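Local coordinates for NS6 protease (Murine norovirus 1, PDB 4ASH), which cleaves the norovirus polyprotein as a trypsin-like cysteine protease, probably at the junctions between its nonstructural proteins, at residues V26-K31 with F57-F62; A85-K90 with L99-G104. The protein carries 1 engineered substitution. All coordinates share one frame; numbering follows the deposited sequence. Where two conformers were deposited one is given.

Contact 1 (V26-K31 with F57-F62); sequences VFITAK and FLKYYF
The Tyr60 ring turns its edge to strand 26-30, with Phe27 O in its plane 3.7 Å from Tyr60 CD1 and the methyl Thr29 CG2 4.0 Å from Tyr60 CE1. It belongs to an antiparallel ladder inside the five-stranded N-terminal sheet of the trypsin-like fold. The Phe27 and Tyr60 side chains run alongside each other, Tyr60 CD1 at the edge of the Phe27 ring, and Phe14 meets both rings. Tyr61 likewise presents an edge, to Val26 CG2, 4.0 Å from Tyr61 CD1. Phe27 and Thr29 share one face with Leu58 and Tyr60; Val26, Ile28, Lys59 and Tyr61 occupy the reverse. There, a chi1 of 65° tucks Ile28 CG1 between N and C, and both CG2 and CD1 reach the tip of Phe57, CG2 lying 3.7 Å from Phe57 CZ. Ile28 and Phe57 also touch Val158 of strand 152-162. Val26 CG1 lies against the aliphatic part of Lys59, whose chain bends farther out. With OG1 opposite the backbone N (chi1 -173°), Thr29 bonds through it to Trp18 O and turns CG2 to Leu58 CB. Four backbone bonds join the strands; in the straightest, Tyr60 N donates to Phe27 O at 2.8 Å with an N-H...O angle of 177°.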
loop_
_atom_site.group_PDB
_atom_site.type_symbol
_atom_site.label_atom_id
_atom_site.label_comp_id
_atom_site.label_asym_id
_atom_site.label_seq_id
_atom_site.Cartn_x
_atom_site.Cartn_y
_atom_site.Cartn_z
ATOM N N VAL A 26 0.913 13.337 2.216
ATOM C CA VAL A 26 0.704 12.022 2.828
ATOM C C VAL A 26 1.395 10.932 2.033
ATOM O O VAL A 26 1.156 10.775 0.836
ATOM C CB VAL A 26 -0.803 11.667 2.980
ATOM C CG1 VAL A 26 -0.961 10.238 3.481
ATOM C CG2 VAL A 26 -1.491 12.622 3.942
ATOM N N PHE A 27 2.253 10.187 2.722
ATOM C CA PHE A 27 3.045 9.113 2.118
ATOM C C PHE A 27 2.785 7.837 2.899
ATOM O O PHE A 27 2.931 7.814 4.130
ATOM C CB PHE A 27 4.527 9.495 2.170
ATOM C CG PHE A 27 5.441 8.507 1.492
ATOM C CD1 PHE A 27 5.555 8.485 0.109
ATOM C CD2 PHE A 27 6.196 7.621 2.240
ATOM C CE1 PHE A 27 6.405 7.592 -0.518
ATOM C CE2 PHE A 27 7.052 6.715 1.613
ATOM C CZ PHE A 27 7.152 6.707 0.236
ATOM N N ILE A 28 2.374 6.781 2.196
ATOM C CA ILE A 28 2.074 5.511 2.845
ATOM C C ILE A 28 3.045 4.416 2.390
ATOM O O ILE A 28 3.549 4.448 1.262
ATOM C CB ILE A 28 0.610 5.060 2.613
ATOM C CG1 ILE A 28 0.332 4.748 1.128
ATOM C CG2 ILE A 28 -0.350 6.104 3.188
ATOM C CD1 ILE A 28 -1.107 4.201 0.881
ATOM N N THR A 29 3.303 3.455 3.273
ATOM C CA THR A 29 4.241 2.378 2.959
ATOM C C THR A 29 3.945 1.178 3.866
ATOM O O THR A 29 3.066 1.231 4.724
ATOM C CB THR A 29 5.718 2.844 3.139
ATOM O OG1 THR A 29 6.624 1.823 2.679
ATOM C CG2 THR A 29 6.016 3.141 4.593
ATOM N N ALA A 30 4.695 0.102 3.671
ATOM C CA ALA A 30 4.644 -1.052 4.547
ATOM C C ALA A 30 5.583 -0.803 5.721
ATOM O O ALA A 30 6.752 -0.486 5.531
ATOM C CB ALA A 30 5.072 -2.300 3.784
ATOM N N LYS A 31 5.077 -0.942 6.937
ATOM C CA LYS A 31 5.906 -0.753 8.120
ATOM C C LYS A 31 7.232 -1.517 8.054
ATOM O O LYS A 31 8.299 -0.976 8.387
ATOM C CB LYS A 31 5.131 -1.128 9.393
ATOM C CG LYS A 31 5.894 -0.781 10.662
ATOM C CD LYS A 31 5.114 -1.141 11.910
ATOM C CE LYS A 31 5.873 -0.706 13.155
ATOM N NZ LYS A 31 4.996 -0.695 14.361
ATOM N N PHE A 57 0.808 -1.326 8.202
ATOM C CA PHE A 57 0.541 -0.116 7.427
ATOM C C PHE A 57 1.169 1.093 8.108
ATOM O O PHE A 57 0.941 1.325 9.293
ATOM C CB PHE A 57 -0.965 0.088 7.307
ATOM C CG PHE A 57 -1.364 1.162 6.332
ATOM C CD1 PHE A 57 -1.457 2.485 6.731
ATOM C CD2 PHE A 57 -1.649 0.838 5.011
ATOM C CE1 PHE A 57 -1.842 3.467 5.831
ATOM C CE2 PHE A 57 -2.016 1.821 4.104
ATOM C CZ PHE A 57 -2.114 3.127 4.515
ATOM N N LEU A 58 1.936 1.882 7.363
ATOM C CA LEU A 58 2.590 3.049 7.937
ATOM C C LEU A 58 2.268 4.312 7.134
ATOM O O LEU A 58 2.362 4.314 5.906
ATOM C CB LEU A 58 4.103 2.802 7.977
ATOM C CG LEU A 58 4.962 3.767 8.779
ATOM C CD1 LEU A 58 4.574 3.717 10.248
ATOM C CD2 LEU A 58 6.427 3.398 8.597
ATOM N N LYS A 59 1.878 5.383 7.825
ATOM C CA LYS A 59 1.532 6.630 7.159
ATOM C C LYS A 59 2.332 7.786 7.735
ATOM O O LYS A 59 2.388 7.968 8.952
ATOM C CB LYS A 59 0.028 6.910 7.287
ATOM C CG LYS A 59 -0.426 8.249 6.700
ATOM C CD LYS A 59 -1.936 8.291 6.533
ATOM C CE LYS A 59 -2.664 8.230 7.873
ATOM N NZ LYS A 59 -2.378 9.420 8.723
ATOM N N TYR A 60 2.941 8.560 6.846
ATOM C CA TYR A 60 3.656 9.776 7.211
ATOM C C TYR A 60 2.850 10.970 6.765
ATOM O O TYR A 60 2.378 11.005 5.627
ATOM C CB TYR A 60 4.999 9.833 6.481
ATOM C CG TYR A 60 5.965 8.746 6.854
ATOM C CD1 TYR A 60 5.858 7.481 6.294
ATOM C CD2 TYR A 60 7.011 8.995 7.721
ATOM C CE1 TYR A 60 6.760 6.476 6.619
ATOM C CE2 TYR A 60 7.919 7.996 8.050
ATOM C CZ TYR A 60 7.784 6.741 7.495
ATOM O OH TYR A 60 8.695 5.745 7.799
ATOM N N TYR A 61 2.685 11.941 7.657
ATOM C CA TYR A 61 2.038 13.192 7.300
ATOM C C TYR A 61 3.002 14.366 7.461
ATOM O O TYR A 61 3.557 14.586 8.542
ATOM C CB TYR A 61 0.771 13.420 8.140
ATOM C CG TYR A 61 0.232 14.828 7.960
ATOM C CD1 TYR A 61 -0.507 15.170 6.832
ATOM C CD2 TYR A 61 0.521 15.825 8.879
ATOM C CE1 TYR A 61 -0.971 16.469 6.639
ATOM C CE2 TYR A 61 0.059 17.125 8.697
ATOM C CZ TYR A 61 -0.685 17.438 7.579
ATOM O OH TYR A 61 -1.152 18.723 7.405
ATOM N N PHE A 62 3.186 15.119 6.383
ATOM C CA PHE A 62 4.105 16.250 6.364
ATOM C C PHE A 62 3.315 17.547 6.441
ATOM O O PHE A 62 2.454 17.801 5.604
ATOM C CB PHE A 62 4.954 16.222 5.085
ATOM C CG PHE A 62 5.848 15.017 4.979
ATOM C CD1 PHE A 62 5.354 13.815 4.494
ATOM C CD2 PHE A 62 7.183 15.086 5.369
ATOM C CE1 PHE A 62 6.165 12.693 4.393
ATOM C CE2 PHE A 62 7.995 13.972 5.278
ATOM C CZ PHE A 62 7.484 12.774 4.796
#

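Contact 2 (A85-K90 with L99-G104); sequences ASVLVK and LAVRMG
Paired backbone hydrogen bonds tie Ala85 to Val101 and Val87 to Leu99 in antiparallel register, with Ser86 and Ala100 as the non-hydrogen-bonded pair between them. Ala85 N bonds to Val101 O at 2.8 Å, and Val101 N returns a bond to Ala85 O. Val87 N bonds to Leu99 O at 2.8 Å and Leu99 N to Val87 O. Two acceptors take a CA-H contact as well: Ala100 CA approaches Ala85 O, and Ser86 CA comes within 3.3 Å of Leu99 O. Val87 O also receives a weak bond from Val89 N, which closes an inverse gamma turn. Leu88, at its centre, points away from 99-104, and its side chain touches Trp8, Pro144 and Val146.

Apolar contacts gather on the face of Ala85, Val87, Leu99 and Val101. With chi1 at 58°, Val101 CG1 is flanked by its own N and C and lies over the Ala85 backbone, 3.5 Å from Ala85 O, and against Val87 CG2. The Ala85 methyl also meets Met103 CG at 3.8 Å; the bent Met103 chain brings SD close to the same methyl. At the end of the turn, Val89 CG2 touches Leu99 CD1 at 3.8 Å.

Outside the pair, Val87 and Met103 both rest on Tyr145 of strand 144-149, and Ser86 bonds through its backbone to Val146. The two strands form a twisted beta hairpin, a building block of the C-terminal beta-barrel in trypsin-like proteases.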
loop_
_atom_site.group_PDB
_atom_site.type_symbol
_atom_site.label_atom_id
_atom_site.label_comp_id
_atom_site.label_asym_id
_atom_site.label_seq_id
_atom_site.Cartn_x
_atom_site.Cartn_y
_atom_site.Cartn_z
ATOM N N ALA A 85 -8.740 -4.841 -8.482
ATOM C CA ALA A 85 -7.844 -3.735 -8.232
ATOM C C ALA A 85 -6.568 -3.932 -9.029
ATOM O O ALA A 85 -6.407 -4.925 -9.734
ATOM C CB ALA A 85 -7.529 -3.630 -6.742
ATOM N N SER A 86 -5.655 -2.977 -8.901
ATOM C CA SER A 86 -4.376 -3.055 -9.585
ATOM C C SER A 86 -3.253 -2.772 -8.598
ATOM O O SER A 86 -3.291 -1.761 -7.894
ATOM C CB SER A 86 -4.348 -2.036 -10.726
ATOM O OG SER A 86 -3.095 -2.023 -11.375
ATOM N N VAL A 87 -2.260 -3.658 -8.538
ATOM C CA VAL A 87 -1.077 -3.398 -7.737
ATOM C C VAL A 87 -0.089 -2.677 -8.643
ATOM O O VAL A 87 0.329 -3.223 -9.667
ATOM C CB VAL A 87 -0.405 -4.672 -7.206
ATOM C CG1 VAL A 87 0.637 -4.297 -6.176
ATOM C CG2 VAL A 87 -1.435 -5.605 -6.570
ATOM N N LEU A 88 0.261 -1.448 -8.281
ATOM C CA LEU A 88 1.203 -0.663 -9.074
ATOM C C LEU A 88 2.617 -1.010 -8.642
ATOM O O LEU A 88 3.225 -0.321 -7.827
ATOM C CB LEU A 88 0.944 0.826 -8.879
ATOM C CG LEU A 88 -0.486 1.321 -9.107
ATOM C CD1 LEU A 88 -0.540 2.857 -8.997
ATOM C CD2 LEU A 88 -1.026 0.862 -10.446
ATOM N N VAL A 89 3.127 -2.126 -9.152
ATOM C CA VAL A 89 4.477 -2.560 -8.797
ATOM C C VAL A 89 5.521 -1.818 -9.613
ATOM O O VAL A 89 5.490 -1.851 -10.842
ATOM C CB VAL A 89 4.673 -4.056 -9.050
ATOM C CG1 VAL A 89 6.123 -4.441 -8.830
ATOM C CG2 VAL A 89 3.772 -4.867 -8.137
ATOM N N LYS A 90 6.440 -1.153 -8.930
ATOM C CA LYS A 90 7.669 -0.713 -9.606
ATOM C C LYS A 90 8.789 -1.645 -9.232
ATOM O O LYS A 90 8.849 -2.117 -8.102
ATOM C CB LYS A 90 8.066 0.693 -9.173
ATOM C CG LYS A 90 7.380 1.798 -9.934
ATOM C CD LYS A 90 8.135 3.109 -9.719
ATOM C CE LYS A 90 7.493 4.240 -10.486
ATOM N NZ LYS A 90 8.138 5.540 -10.130
ATOM N N LEU A 99 -0.477 -5.006 -11.803
ATOM C CA LEU A 99 -0.897 -6.393 -11.655
ATOM C C LEU A 99 -2.363 -6.447 -11.258
ATOM O O LEU A 99 -2.743 -5.894 -10.232
ATOM C CB LEU A 99 -0.052 -7.093 -10.596
ATOM C CG LEU A 99 1.460 -7.163 -10.828
ATOM C CD1 LEU A 99 2.107 -7.945 -9.701
ATOM C CD2 LEU A 99 1.770 -7.794 -12.181
ATOM N N ALA A 100 -3.188 -7.085 -12.079
ATOM C CA ALA A 100 -4.609 -7.197 -11.750
ATOM C C ALA A 100 -4.796 -8.158 -10.584
ATOM O O ALA A 100 -4.167 -9.207 -10.525
ATOM C CB ALA A 100 -5.415 -7.650 -12.958
ATOM N N VAL A 101 -5.667 -7.786 -9.654
ATOM C CA VAL A 101 -5.896 -8.593 -8.464
ATOM C C VAL A 101 -7.358 -8.520 -8.051
ATOM O O VAL A 101 -7.928 -7.434 -7.951
ATOM C CB VAL A 101 -4.992 -8.133 -7.289
ATOM C CG1 VAL A 101 -5.231 -6.667 -6.945
ATOM C CG2 VAL A 101 -5.211 -9.004 -6.063
ATOM N N ARG A 102 -7.972 -9.682 -7.830
ATOM C CA ARG A 102 -9.321 -9.704 -7.280
ATOM C C ARG A 102 -9.228 -9.612 -5.764
ATOM O O ARG A 102 -8.632 -10.478 -5.122
ATOM C CB ARG A 102 -10.066 -10.970 -7.678
ATOM C CG ARG A 102 -11.493 -10.967 -7.134
ATOM C CD ARG A 102 -12.084 -12.358 -7.094
ATOM N NE ARG A 102 -13.492 -12.329 -6.697
ATOM C CZ ARG A 102 -13.933 -12.345 -5.442
ATOM N NH1 ARG A 102 -13.089 -12.386 -4.417
ATOM N NH2 ARG A 102 -15.242 -12.321 -5.212
ATOM N N MET A 103 -9.781 -8.545 -5.198
ATOM C CA MET A 103 -9.696 -8.329 -3.760
ATOM C C MET A 103 -10.644 -9.276 -3.046
ATOM O O MET A 103 -11.788 -9.429 -3.460
ATOM C CB MET A 103 -9.985 -6.867 -3.415
ATOM C CG MET A 103 -8.989 -5.895 -4.076
ATOM S SD MET A 103 -7.241 -6.313 -3.744
ATOM C CE MET A 103 -7.215 -6.155 -1.959
ATOM N N GLY A 104 -10.142 -9.923 -1.998
ATOM C CA GLY A 104 -10.923 -10.863 -1.212
ATOM C C GLY A 104 -11.360 -10.270 0.112
ATOM O O GLY A 104 -11.719 -9.104 0.198
#

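Overall arrangement
Contact 1 belongs to the N-terminal sheet and contact 2 to the C-terminal one, the two halves of the trypsin-like fold. Their centres are 19 Å apart, on opposite sides of the chain's centre, and their nearest atoms stay about 10 Å apart, so they do not touch. Other strands bridge the gap: residues of 26-31 and 57-62 pack on strand 152-162, which pairs with strand 144-149, and that strand in turn pairs with 84-90. Along the chain the first contact closes before the second opens. In proteases of this fold the active site lies in the cleft between the two halves, and each contact belongs to a different half.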